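Phosphoribosylglycinamide synthetase (Anaerococcus prevotii, PDB 4DIM) probably binds ATP and acts as a ligase of the ATP-grasp superfamily, with manganese as its likely metal cofactor. Local coordinates at residues I57-P60 with D61-E64; T217-S220 with H221-P225; K388-L391 with D392-N396. All coordinates share one frame; numbering follows the deposited sequence.

In the fold
Followed from the N terminus, the three contacts come in series, none nesting in or crossing another, and each is short-range. Contact 1 makes the loop after strand 51-54 of the parallel sheet turn into helix 60-66. Contact 2 closes the tight end of the hairpin between strands 206-219 and 223-230, two central strands of the large antiparallel sheet. Contact 3 lies within helix 384-395, which packs on strands 323-329, 375-381 and 351-356 of that same sheet. Contacts 1 and 3 sit on opposite sides of the chain's centre, their own centres about 43 Å apart, whereas those of contacts 2 and 3 are about 21 Å apart.

Contact 1 of 3, residues I57-P60 with D61-E64; sequences ISNP and DEVE
N59 and V63 meet through the backbone: V63 N donates to N59 O over 3.1 Å, approaching nearly along the C=O axis with an N-H...O angle of 169°. The next rung follows at once, E64 N to P60 O, also 3.1 Å, its donor tilted from the carbonyl plane. Around the first bond the V63 side chain closes in, CG2 lying beside both N59 O, at 3.3 Å, and I57 CA, at 3.8 Å. The side chains of N59 and E62 cross at about a right angle. With CG anti to the backbone N (chi1 -168°), the N59 carboxamide swings against the aliphatic base of E62, ND2 lying 3.4 Å from E62 CB, while amide and carboxylate planes stand 52° apart. Replacing N59 with an alanine removes this amide, and E62 CB would probably be left without the cover that the carboxamide gives it. Further out, E62 OE1 accepts a hydrogen bond from D56 N, tying the first helical turn back to the loop. D61 OD1 forms a salt bridge with R89 of helix 84-94, on which P60 and V63 also rest. The whole illustrates a helix N-terminus, with N59 at the N-cap and proline in the first turn, where a strand of a parallel alpha/beta sheet hands over to its following helix.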
# COMPACT_ATOMS: atom_id res chain seq x y z
N ILE A 57 -10.82 11.93 8.36
CA ILE A 57 -9.41 11.61 8.58
C ILE A 57 -8.47 12.20 7.49
O ILE A 57 -7.26 12.29 7.69
CB ILE A 57 -9.21 10.09 8.73
CG1 ILE A 57 -9.38 9.30 7.38
CG2 ILE A 57 -10.10 9.54 9.89
CD1 ILE A 57 -9.01 7.80 7.48
N SER A 58 -9.03 12.61 6.36
CA SER A 58 -8.28 13.25 5.30
C SER A 58 -8.07 14.75 5.58
O SER A 58 -7.39 15.43 4.80
CB SER A 58 -9.03 13.07 3.98
OG SER A 58 -10.23 13.83 3.99
N ASN A 59 -8.65 15.27 6.67
CA ASN A 59 -8.57 16.66 7.03
C ASN A 59 -7.65 16.76 8.23
O ASN A 59 -8.11 16.62 9.37
CB ASN A 59 -9.99 17.15 7.31
CG ASN A 59 -10.15 18.64 7.44
OD1 ASN A 59 -9.18 19.40 7.41
ND2 ASN A 59 -11.40 19.07 7.57
N PRO A 60 -6.33 16.97 8.02
CA PRO A 60 -5.41 16.99 9.16
C PRO A 60 -5.72 18.05 10.19
O PRO A 60 -5.45 17.80 11.36
CB PRO A 60 -4.03 17.23 8.52
CG PRO A 60 -4.28 17.71 7.19
CD PRO A 60 -5.59 17.13 6.75
N ASP A 61 -6.30 19.19 9.76
CA ASP A 61 -6.66 20.29 10.67
C ASP A 61 -7.85 19.90 11.57
O ASP A 61 -7.77 20.11 12.78
CB ASP A 61 -6.98 21.58 9.89
CG ASP A 61 -5.74 22.41 9.59
OD1 ASP A 61 -5.14 22.21 8.51
OD2 ASP A 61 -5.32 23.19 10.47
N GLU A 62 -8.92 19.31 11.01
CA GLU A 62 -10.07 18.85 11.80
C GLU A 62 -9.65 17.80 12.80
O GLU A 62 -10.05 17.83 13.95
CB GLU A 62 -11.14 18.25 10.88
CG GLU A 62 -12.45 17.90 11.58
CD GLU A 62 -13.20 16.80 10.88
OE1 GLU A 62 -12.95 15.61 11.20
OE2 GLU A 62 -14.00 17.11 9.96
N VAL A 63 -8.85 16.84 12.34
CA VAL A 63 -8.37 15.73 13.15
C VAL A 63 -7.57 16.21 14.34
O VAL A 63 -7.81 15.71 15.43
CB VAL A 63 -7.56 14.76 12.27
CG1 VAL A 63 -6.70 13.82 13.11
CG2 VAL A 63 -8.49 13.97 11.37
N GLU A 64 -6.64 17.15 14.14
CA GLU A 64 -5.79 17.72 15.19
C GLU A 64 -6.65 18.28 16.34
O GLU A 64 -6.32 18.12 17.52
CB GLU A 64 -4.91 18.83 14.57
CG GLU A 64 -3.90 19.49 15.49
CD GLU A 64 -3.55 20.92 15.13
OE1 GLU A 64 -3.47 21.24 13.92
OE2 GLU A 64 -3.31 21.72 16.07

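Contact 2 of 3, residues T217-S220 with H221-P225; sequences TYMS and HTAVP
Y218 and V224 are joined by two backbone hydrogen bonds, one in each direction: Y218 N to V224 O and V224 N to Y218 O, both 2.8 Å. The first donor lies in the carbonyl plane, with an N-H...O angle of 162°; the second is tilted out of it. V224 O is gripped further by T217, whose OG1 gives it a weak hydrogen bond of 2.9 Å and whose CA makes a CA-H...O contact at 3.2 Å. Thus a single carbonyl gathers two donors and a polarised C-H. A weak bond from S220 N to T222 O, 3.3 Å, spans the turn, and S220 OG, for its part, is hydrogen-bonded to E368 O.

These bonds define a beta hairpin, here within the family's ATP-grasp domain: Y218 with V224 is the hydrogen-bonded antiparallel pair, T217 with P225 and M219 with A223 the non-hydrogen-bonded ones, and S220, H221 and T222 form the connecting loop.

Side-chain packing differs on the two faces. On the face of T217, A223 and P225, the selenomethionine M219 bends at chi2 (53°) and chi3 (77°), folding its chain across to the neighbouring strand; CE makes an apolar contact with A223 CB at 3.8 Å, and SE comes to 3.3 Å from T222 O. Y218 and V224 share the other face, and V224 CG2 lies 3.9 Å from S220 OG at the turn. The Y218 ring leads away from the hairpin to meet the F367 ring, their planes at a steep inclination, and V224 touches F367 as well.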
# COMPACT_ATOMS: atom_id res chain seq x y z
N THR A 217 -2.39 -8.41 -11.19
CA THR A 217 -3.28 -7.30 -11.52
C THR A 217 -4.37 -7.73 -12.56
O THR A 217 -4.23 -8.76 -13.23
CB THR A 217 -2.37 -6.13 -11.98
OG1 THR A 217 -2.95 -4.88 -11.63
CG2 THR A 217 -2.02 -6.19 -13.45
N TYR A 218 -5.48 -6.97 -12.59
CA TYR A 218 -6.59 -7.18 -13.54
C TYR A 218 -6.80 -5.89 -14.30
O TYR A 218 -7.05 -4.85 -13.69
CB TYR A 218 -7.89 -7.61 -12.84
CG TYR A 218 -8.99 -7.98 -13.82
CD1 TYR A 218 -9.06 -9.26 -14.37
CD2 TYR A 218 -9.91 -7.03 -14.26
CE1 TYR A 218 -10.05 -9.60 -15.28
CE2 TYR A 218 -10.91 -7.36 -15.19
CZ TYR A 218 -10.98 -8.65 -15.70
OH TYR A 218 -11.95 -9.02 -16.61
N MSE A 219 -6.72 -5.96 -15.64
CA MSE A 219 -6.90 -4.81 -16.52
C MSE A 219 -8.36 -4.68 -16.97
O MSE A 219 -8.92 -5.61 -17.57
CB MSE A 219 -5.99 -4.93 -17.77
CG MSE A 219 -6.06 -3.73 -18.74
SE MSE A 219 -5.77 -1.98 -17.91
CE MSE A 219 -3.87 -2.06 -17.70
N SER A 220 -8.95 -3.50 -16.69
CA SER A 220 -10.32 -3.12 -17.08
C SER A 220 -10.27 -1.69 -17.67
O SER A 220 -10.44 -1.52 -18.88
CB SER A 220 -11.27 -3.22 -15.89
OG SER A 220 -10.69 -2.69 -14.71
N HIS A 221 -9.99 -0.70 -16.79
CA HIS A 221 -9.83 0.72 -17.14
C HIS A 221 -8.37 1.04 -16.88
O HIS A 221 -7.61 1.30 -17.82
CB HIS A 221 -10.81 1.59 -16.34
CG HIS A 221 -12.11 1.74 -17.07
ND1 HIS A 221 -12.76 0.63 -17.61
CD2 HIS A 221 -12.78 2.86 -17.41
CE1 HIS A 221 -13.82 1.11 -18.23
NE2 HIS A 221 -13.88 2.45 -18.15
N THR A 222 -7.97 0.92 -15.62
CA THR A 222 -6.59 0.98 -15.20
C THR A 222 -6.27 -0.45 -14.81
O THR A 222 -7.13 -1.33 -14.94
CB THR A 222 -6.37 2.02 -14.08
OG1 THR A 222 -4.96 2.18 -13.90
CG2 THR A 222 -7.02 1.62 -12.72
N ALA A 223 -5.05 -0.70 -14.31
CA ALA A 223 -4.66 -2.02 -13.82
C ALA A 223 -5.03 -2.09 -12.35
O ALA A 223 -4.48 -1.34 -11.54
CB ALA A 223 -3.17 -2.25 -14.02
N VAL A 224 -6.02 -2.94 -12.00
CA VAL A 224 -6.46 -3.07 -10.61
C VAL A 224 -5.62 -4.13 -9.88
O VAL A 224 -5.49 -5.25 -10.38
CB VAL A 224 -7.98 -3.40 -10.50
CG1 VAL A 224 -8.42 -3.43 -9.03
CG2 VAL A 224 -8.82 -2.40 -11.30
N PRO A 225 -5.08 -3.84 -8.69
CA PRO A 225 -4.36 -4.90 -7.95
C PRO A 225 -5.34 -5.97 -7.48
O PRO A 225 -6.34 -5.63 -6.86
CB PRO A 225 -3.70 -4.15 -6.76
CG PRO A 225 -3.89 -2.66 -7.07
CD PRO A 225 -5.13 -2.58 -7.92

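Contact 3 of 3, residues K388-L391 with D392-N396; sequences KDKL and DVIIN
D392 turns one face of its carboxylate toward K388, whose carbonyl oxygen sits over that face, 3.4 Å from D392 CG. They belong to an amphipathic helix, 384-395, that lies against antiparallel strands. Both groups being acceptors, this is an approach without a hydrogen bond; the CG position beside the backbone N (chi1 -70°) brings the carboxylate back over the preceding turn. On the same side, D389 OD1 lies 4.8 Å from D392 OD2, and two like charges so near would probably repel mildly.

The backbone rungs of the helix are uneven: D392 N to K388 O is 3.0 Å and I395 N to L391 O 3.2 Å, whereas the bonds of V393 N to D389 O and of I394 N to K390 O are weak. On the sheet side, L391 packs on strands 323-329 and 375-381, I394 on 375-381 and 351-356. K390 NZ makes long, weak ion pairs with D348, D350 and E381, acidic residues at or near the ends of those last two strands. I394 lays its CG1 3.3 Å from K390 O. One turn apart, the L391 and I395 side chains cross obliquely, L391 CD1 touching I395 CG1 at 3.9 Å.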
# COMPACT_ATOMS: atom_id res chain seq x y z
N LYS A 388 -0.21 -21.71 -5.62
CA LYS A 388 -1.06 -21.50 -6.80
C LYS A 388 -1.97 -22.71 -7.08
O LYS A 388 -3.14 -22.51 -7.39
CB LYS A 388 -0.22 -21.23 -8.04
CG LYS A 388 0.46 -19.87 -8.07
CD LYS A 388 1.53 -19.90 -9.16
CE LYS A 388 2.22 -18.59 -9.47
NZ LYS A 388 3.59 -18.83 -10.03
N ASP A 389 -1.43 -23.93 -6.99
CA ASP A 389 -2.21 -25.16 -7.21
C ASP A 389 -3.26 -25.29 -6.12
O ASP A 389 -4.41 -25.54 -6.43
CB ASP A 389 -1.31 -26.41 -7.24
CG ASP A 389 -0.37 -26.48 -8.44
OD1 ASP A 389 -0.59 -25.72 -9.42
OD2 ASP A 389 0.59 -27.29 -8.39
N LYS A 390 -2.88 -25.02 -4.86
CA LYS A 390 -3.81 -25.02 -3.73
C LYS A 390 -4.92 -23.98 -3.96
O LYS A 390 -6.09 -24.27 -3.74
CB LYS A 390 -3.04 -24.75 -2.40
CG LYS A 390 -3.84 -24.91 -1.13
CD LYS A 390 -3.03 -25.54 0.02
CE LYS A 390 -3.14 -27.06 0.04
NZ LYS A 390 -2.18 -27.70 0.99
N LEU A 391 -4.57 -22.80 -4.47
CA LEU A 391 -5.53 -21.73 -4.72
C LEU A 391 -6.54 -22.12 -5.82
O LEU A 391 -7.73 -21.83 -5.68
CB LEU A 391 -4.78 -20.43 -5.12
CG LEU A 391 -5.34 -19.06 -4.65
CD1 LEU A 391 -6.76 -18.83 -5.08
CD2 LEU A 391 -5.20 -18.91 -3.18
N ASP A 392 -6.08 -22.78 -6.89
CA ASP A 392 -6.97 -23.20 -7.99
C ASP A 392 -8.03 -24.19 -7.54
O ASP A 392 -9.11 -24.19 -8.11
CB ASP A 392 -6.19 -23.84 -9.12
CG ASP A 392 -5.33 -22.89 -9.92
OD1 ASP A 392 -5.37 -21.65 -9.63
OD2 ASP A 392 -4.59 -23.37 -10.81
N VAL A 393 -7.70 -25.03 -6.56
CA VAL A 393 -8.63 -26.01 -6.02
C VAL A 393 -9.71 -25.30 -5.19
O VAL A 393 -10.87 -25.73 -5.22
CB VAL A 393 -7.88 -27.08 -5.18
CG1 VAL A 393 -8.87 -27.99 -4.44
CG2 VAL A 393 -6.94 -27.90 -6.05
N ILE A 394 -9.33 -24.23 -4.44
CA ILE A 394 -10.23 -23.45 -3.56
C ILE A 394 -11.32 -22.78 -4.41
O ILE A 394 -12.48 -23.13 -4.28
CB ILE A 394 -9.40 -22.43 -2.69
CG1 ILE A 394 -8.49 -23.18 -1.69
CG2 ILE A 394 -10.31 -21.43 -1.92
CD1 ILE A 394 -7.42 -22.27 -0.97
N ILE A 395 -10.92 -21.90 -5.32
CA ILE A 395 -11.80 -21.16 -6.24
C ILE A 395 -12.76 -22.06 -7.01
O ILE A 395 -13.90 -21.65 -7.28
CB ILE A 395 -10.92 -20.37 -7.25
CG1 ILE A 395 -10.29 -19.16 -6.59
CG2 ILE A 395 -11.68 -19.96 -8.52
CD1 ILE A 395 -11.26 -17.97 -6.36
N ASN A 396 -12.26 -23.21 -7.47
CA ASN A 396 -13.07 -24.17 -8.24
C ASN A 396 -14.15 -24.82 -7.34
O ASN A 396 -15.06 -25.43 -7.87
CB ASN A 396 -12.20 -25.26 -8.90
CG ASN A 396 -11.34 -24.81 -10.04
OD1 ASN A 396 -11.26 -23.63 -10.38
ND2 ASN A 396 -10.73 -25.78 -10.72